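Local coordinates for Acarbose/maltose binding protein GacH (Streptomyces glaucescens, PDB 3K01) that binds acarbose and an acarbose homolog as the solute receptor of an ABC transporter, and probably maltose as well, at residues A[148-160]-A[168-180]. Residues are numbered along the deposited sequence; the frame is centred on the assembly and turned at random.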
loop_
_atom_site.group_PDB
_atom_site.type_symbol
_atom_site.label_atom_id
_atom_site.label_comp_id
_atom_site.label_asym_id
_atom_site.label_seq_id
_atom_site.Cartn_x
_atom_site.Cartn_y
_atom_site.Cartn_z
ATOM N N ASN A 148 13.904 -16.092 4.946
ATOM C CA ASN A 148 14.104 -17.165 5.906
ATOM C C ASN A 148 15.532 -17.051 6.421
ATOM O O ASN A 148 16.501 -17.305 5.698
ATOM C CB ASN A 148 13.867 -18.494 5.175
ATOM C CG ASN A 148 13.936 -19.717 6.083
ATOM O OD1 ASN A 148 13.122 -20.687 5.921
ATOM N ND2 ASN A 148 14.901 -19.739 6.964
ATOM N N LYS A 149 15.670 -16.647 7.684
ATOM C CA LYS A 149 17.010 -16.388 8.222
ATOM C C LYS A 149 17.879 -17.631 8.221
ATOM O O LYS A 149 19.050 -17.554 7.868
ATOM C CB LYS A 149 16.938 -15.786 9.623
ATOM C CG LYS A 149 16.408 -14.361 9.636
ATOM C CD LYS A 149 16.386 -13.782 11.045
ATOM C CE LYS A 149 15.848 -12.363 11.033
ATOM N NZ LYS A 149 16.263 -11.572 12.235
ATOM N N GLU A 150 17.308 -18.778 8.575
ATOM C CA GLU A 150 18.087 -20.005 8.661
ATOM C C GLU A 150 18.588 -20.427 7.291
ATOM O O GLU A 150 19.713 -20.900 7.171
ATOM C CB GLU A 150 17.275 -21.109 9.312
ATOM C CG GLU A 150 18.078 -22.377 9.550
ATOM C CD GLU A 150 17.996 -23.381 8.428
ATOM O OE1 GLU A 150 17.065 -23.367 7.576
ATOM O OE2 GLU A 150 18.904 -24.252 8.393
ATOM N N LEU A 151 17.757 -20.305 6.246
ATOM C CA LEU A 151 18.239 -20.688 4.923
ATOM C C LEU A 151 19.339 -19.764 4.438
ATOM O O LEU A 151 20.335 -20.211 3.864
ATOM C CB LEU A 151 17.090 -20.758 3.909
ATOM C CG LEU A 151 16.086 -21.900 4.120
ATOM C CD1 LEU A 151 14.928 -21.753 3.118
ATOM C CD2 LEU A 151 16.744 -23.272 3.943
ATOM N N LEU A 152 19.200 -18.469 4.687
ATOM C CA LEU A 152 20.274 -17.563 4.274
ATOM C C LEU A 152 21.545 -17.806 5.088
ATOM O O LEU A 152 22.655 -17.762 4.542
ATOM C CB LEU A 152 19.862 -16.094 4.351
ATOM C CG LEU A 152 19.152 -15.514 3.101
ATOM C CD1 LEU A 152 17.822 -16.203 2.787
ATOM C CD2 LEU A 152 18.962 -14.009 3.234
ATOM N N THR A 153 21.388 -18.098 6.374
ATOM C CA THR A 153 22.543 -18.347 7.239
ATOM C C THR A 153 23.223 -19.625 6.804
ATOM O O THR A 153 24.467 -19.663 6.674
ATOM C CB THR A 153 22.092 -18.446 8.699
ATOM O OG1 THR A 153 21.567 -17.191 9.080
ATOM C CG2 THR A 153 23.286 -18.749 9.623
ATOM N N LYS A 154 22.450 -20.680 6.540
ATOM C CA LYS A 154 23.035 -21.941 6.114
ATOM C C LYS A 154 23.811 -21.732 4.817
ATOM O O LYS A 154 24.915 -22.286 4.649
ATOM C CB LYS A 154 21.963 -23.015 5.972
ATOM C CG LYS A 154 22.518 -24.366 5.563
ATOM C CD LYS A 154 21.572 -25.471 5.964
ATOM C CE LYS A 154 22.276 -26.836 5.977
ATOM N NZ LYS A 154 22.962 -27.121 7.261
ATOM N N ALA A 155 23.282 -20.897 3.919
ATOM C CA ALA A 155 23.914 -20.654 2.625
ATOM C C ALA A 155 25.094 -19.683 2.739
ATOM O O ALA A 155 25.881 -19.552 1.783
ATOM C CB ALA A 155 22.886 -20.117 1.648
ATOM N N GLY A 156 25.210 -18.964 3.851
ATOM C CA GLY A 156 26.293 -18.006 4.065
ATOM C C GLY A 156 26.111 -16.648 3.417
ATOM O O GLY A 156 27.074 -15.891 3.247
ATOM N N VAL A 157 24.873 -16.293 3.065
ATOM C CA VAL A 157 24.680 -15.075 2.290
ATOM C C VAL A 157 24.040 -13.968 3.116
ATOM O O VAL A 157 23.319 -14.241 4.088
ATOM C CB VAL A 157 23.827 -15.320 1.035
ATOM C CG1 VAL A 157 24.447 -16.379 0.137
ATOM C CG2 VAL A 157 22.410 -15.703 1.403
ATOM N N GLU A 158 24.286 -12.727 2.697
ATOM C CA GLU A 158 23.617 -11.566 3.261
ATOM C C GLU A 158 22.284 -11.378 2.556
ATOM O O GLU A 158 22.091 -11.832 1.431
ATOM C CB GLU A 158 24.438 -10.287 3.054
ATOM C CG GLU A 158 25.865 -10.296 3.614
ATOM C CD GLU A 158 25.953 -10.641 5.090
ATOM O OE1 GLU A 158 26.935 -11.332 5.466
ATOM O OE2 GLU A 158 25.071 -10.216 5.880
ATOM N N VAL A 159 21.368 -10.682 3.217
ATOM C CA VAL A 159 20.118 -10.285 2.572
ATOM C C VAL A 159 20.455 -9.434 1.344
ATOM O O VAL A 159 21.211 -8.481 1.453
ATOM C CB VAL A 159 19.269 -9.412 3.542
ATOM C CG1 VAL A 159 17.982 -8.975 2.881
ATOM C CG2 VAL A 159 19.030 -10.168 4.835
ATOM N N PRO A 160 19.965 -9.817 0.157
ATOM C CA PRO A 160 20.340 -9.033 -1.029
ATOM C C PRO A 160 19.707 -7.653 -1.083
ATOM O O PRO A 160 18.524 -7.481 -0.776
ATOM C CB PRO A 160 19.861 -9.888 -2.201
ATOM C CG PRO A 160 18.741 -10.743 -1.632
ATOM C CD PRO A 160 19.131 -10.988 -0.184
ATOM N N THR A 168 22.740 -13.852 -7.210
ATOM C CA THR A 168 23.882 -14.555 -6.633
ATOM C C THR A 168 23.447 -15.281 -5.357
ATOM O O THR A 168 23.778 -16.465 -5.129
ATOM C CB THR A 168 25.024 -13.584 -6.371
ATOM O OG1 THR A 168 25.427 -13.073 -7.653
ATOM C CG2 THR A 168 26.200 -14.303 -5.675
ATOM N N ALA A 169 22.708 -14.590 -4.512
ATOM C CA ALA A 169 22.287 -15.202 -3.265
ATOM C C ALA A 169 21.413 -16.417 -3.540
ATOM O O ALA A 169 21.564 -17.456 -2.882
ATOM C CB ALA A 169 21.544 -14.193 -2.426
ATOM N N ALA A 170 20.515 -16.310 -4.514
ATOM C CA ALA A 170 19.646 -17.425 -4.875
ATOM C C ALA A 170 20.443 -18.649 -5.307
ATOM O O ALA A 170 20.127 -19.778 -4.879
ATOM C CB ALA A 170 18.716 -17.016 -5.994
ATOM N N ALA A 171 21.468 -18.446 -6.124
ATOM C CA ALA A 171 22.275 -19.577 -6.556
ATOM C C ALA A 171 22.987 -20.234 -5.383
ATOM O O ALA A 171 23.106 -21.468 -5.345
ATOM C CB ALA A 171 23.255 -19.151 -7.636
ATOM N N GLU A 172 23.460 -19.446 -4.419
ATOM C CA GLU A 172 24.107 -20.009 -3.227
ATOM C C GLU A 172 23.094 -20.779 -2.381
ATOM O O GLU A 172 23.410 -21.846 -1.846
ATOM C CB GLU A 172 24.735 -18.889 -2.388
ATOM C CG GLU A 172 25.802 -18.051 -3.118
ATOM C CD GLU A 172 26.793 -17.416 -2.158
ATOM O OE1 GLU A 172 27.439 -18.157 -1.385
ATOM O OE2 GLU A 172 26.929 -16.178 -2.183
ATOM N N ILE A 173 21.900 -20.218 -2.213
ATOM C CA ILE A 173 20.853 -20.869 -1.453
ATOM C C ILE A 173 20.497 -22.205 -2.104
ATOM O O ILE A 173 20.396 -23.244 -1.423
ATOM C CB ILE A 173 19.643 -19.924 -1.329
ATOM C CG1 ILE A 173 19.979 -18.789 -0.357
ATOM C CG2 ILE A 173 18.425 -20.707 -0.840
ATOM C CD1 ILE A 173 19.064 -17.567 -0.544
ATOM N N THR A 174 20.307 -22.229 -3.410
ATOM C CA THR A 174 19.977 -23.482 -4.079
ATOM C C THR A 174 21.107 -24.513 -3.912
ATOM O O THR A 174 20.854 -25.684 -3.616
ATOM C CB THR A 174 19.599 -23.256 -5.539
ATOM O OG1 THR A 174 18.494 -22.348 -5.571
ATOM C CG2 THR A 174 19.179 -24.571 -6.195
ATOM N N GLU A 175 22.357 -24.097 -4.092
ATOM C CA GLU A 175 23.460 -25.053 -3.996
ATOM C C GLU A 175 23.510 -25.669 -2.608
ATOM O O GLU A 175 23.789 -26.873 -2.457
ATOM C CB GLU A 175 24.780 -24.371 -4.345
ATOM C CG GLU A 175 25.982 -25.311 -4.410
ATOM C CD GLU A 175 26.796 -25.353 -3.139
ATOM O OE1 GLU A 175 26.409 -24.773 -2.118
ATOM O OE2 GLU A 175 27.880 -25.997 -3.158
ATOM N N LYS A 176 23.343 -24.852 -1.589
ATOM C CA LYS A 176 23.546 -25.299 -0.205
ATOM C C LYS A 176 22.369 -26.033 0.396
ATOM O O LYS A 176 22.550 -26.909 1.252
ATOM C CB LYS A 176 23.861 -24.085 0.685
ATOM C CG LYS A 176 24.348 -24.407 2.100
ATOM C CD LYS A 176 25.866 -24.565 2.131
ATOM C CE LYS A 176 26.324 -24.994 3.499
ATOM N NZ LYS A 176 27.788 -25.164 3.381
ATOM N N THR A 177 21.157 -25.648 0.001
ATOM C CA THR A 177 19.937 -26.089 0.684
ATOM C C THR A 177 18.918 -26.742 -0.245
ATOM O O THR A 177 17.978 -27.357 0.247
ATOM C CB THR A 177 19.221 -24.914 1.399
ATOM O OG1 THR A 177 18.539 -24.098 0.430
ATOM C CG2 THR A 177 20.170 -24.058 2.240
ATOM N N GLY A 178 19.062 -26.571 -1.549
ATOM C CA GLY A 178 18.061 -27.029 -2.495
ATOM C C GLY A 178 16.890 -26.054 -2.683
ATOM O O GLY A 178 16.123 -26.216 -3.630
ATOM N N ALA A 179 16.697 -25.092 -1.782
ATOM C CA ALA A 179 15.597 -24.131 -1.941
ATOM C C ALA A 179 15.867 -23.203 -3.104
ATOM O O ALA A 179 17.009 -22.880 -3.382
ATOM C CB ALA A 179 15.433 -23.332 -0.676
ATOM N N THR A 180 14.804 -22.776 -3.770
ATOM C CA THR A 180 14.906 -21.685 -4.745
ATOM C C THR A 180 15.058 -20.357 -3.986
ATOM O O THR A 180 14.537 -20.213 -2.872
ATOM C CB THR A 180 13.650 -21.693 -5.629
ATOM O OG1 THR A 180 13.709 -22.850 -6.459
ATOM C CG2 THR A 180 13.539 -20.468 -6.522
#
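Ala155, in the last turn of helix 149-155, is a small bump that fits between Ile173 and Lys176: its CB lies 3.8 Å from both CA and CG1 of Ile173, with Lys176 CB on the other flank. The CA atoms of Ala155 and Ile173 are 5.1 Å apart. Helices 149-155 and 168-177 meet there almost at right angles (86°, axes 8.9 Å apart), so the touching patch is short and the residues around Ala155 finish it. Ile173 reaches under the alanine, and its CD1 ends 3.8 Å from Leu152 CD1, the two side chains crossing at a slant. Leu151 forks: CD1 goes to the methyl of Ala179, while CD2 rests 3.9 Å from Thr177 CG2. Thr177 CG2 faces the leucine because OG1 sits between backbone N and carbonyl carbon (chi1 76°), where it bonds to Ile173 O and accepts from Ala179 N in an ST turn.

Past Gly156, whose positive phi closes helix 149-155 in a Schellman motif, Val157 is the second bump. Its CG2 sits over the small Ala169 and against Ile173 CD1, while Val157 CG1 lies beside Glu172, 3.4 Å from its CD. On the outer side Lys176 bends at chi2 (89°) and lays CG, CD and CE over the end of helix 149-155, CE 3.3 Å from Lys154 O; its CG also meets Lys154 CG as the lysines cross at about a right angle.

Strand 254-259 lies beneath, with Ala255 touching Leu151, Leu152 and Ile173, so the pair packs as an outer layer on a sheet of one lobe of this solute-binding fold. No hydrogen bond joins the segments: mainly apolar fit holds them, with a lysine chain on a backbone carbonyl and a carboxylate against a valine methyl at the margin. Lys154 NZ and Lys176 NZ, 6.5 Å apart, probably add no attraction, leaving the join to shape and buried apolar surface.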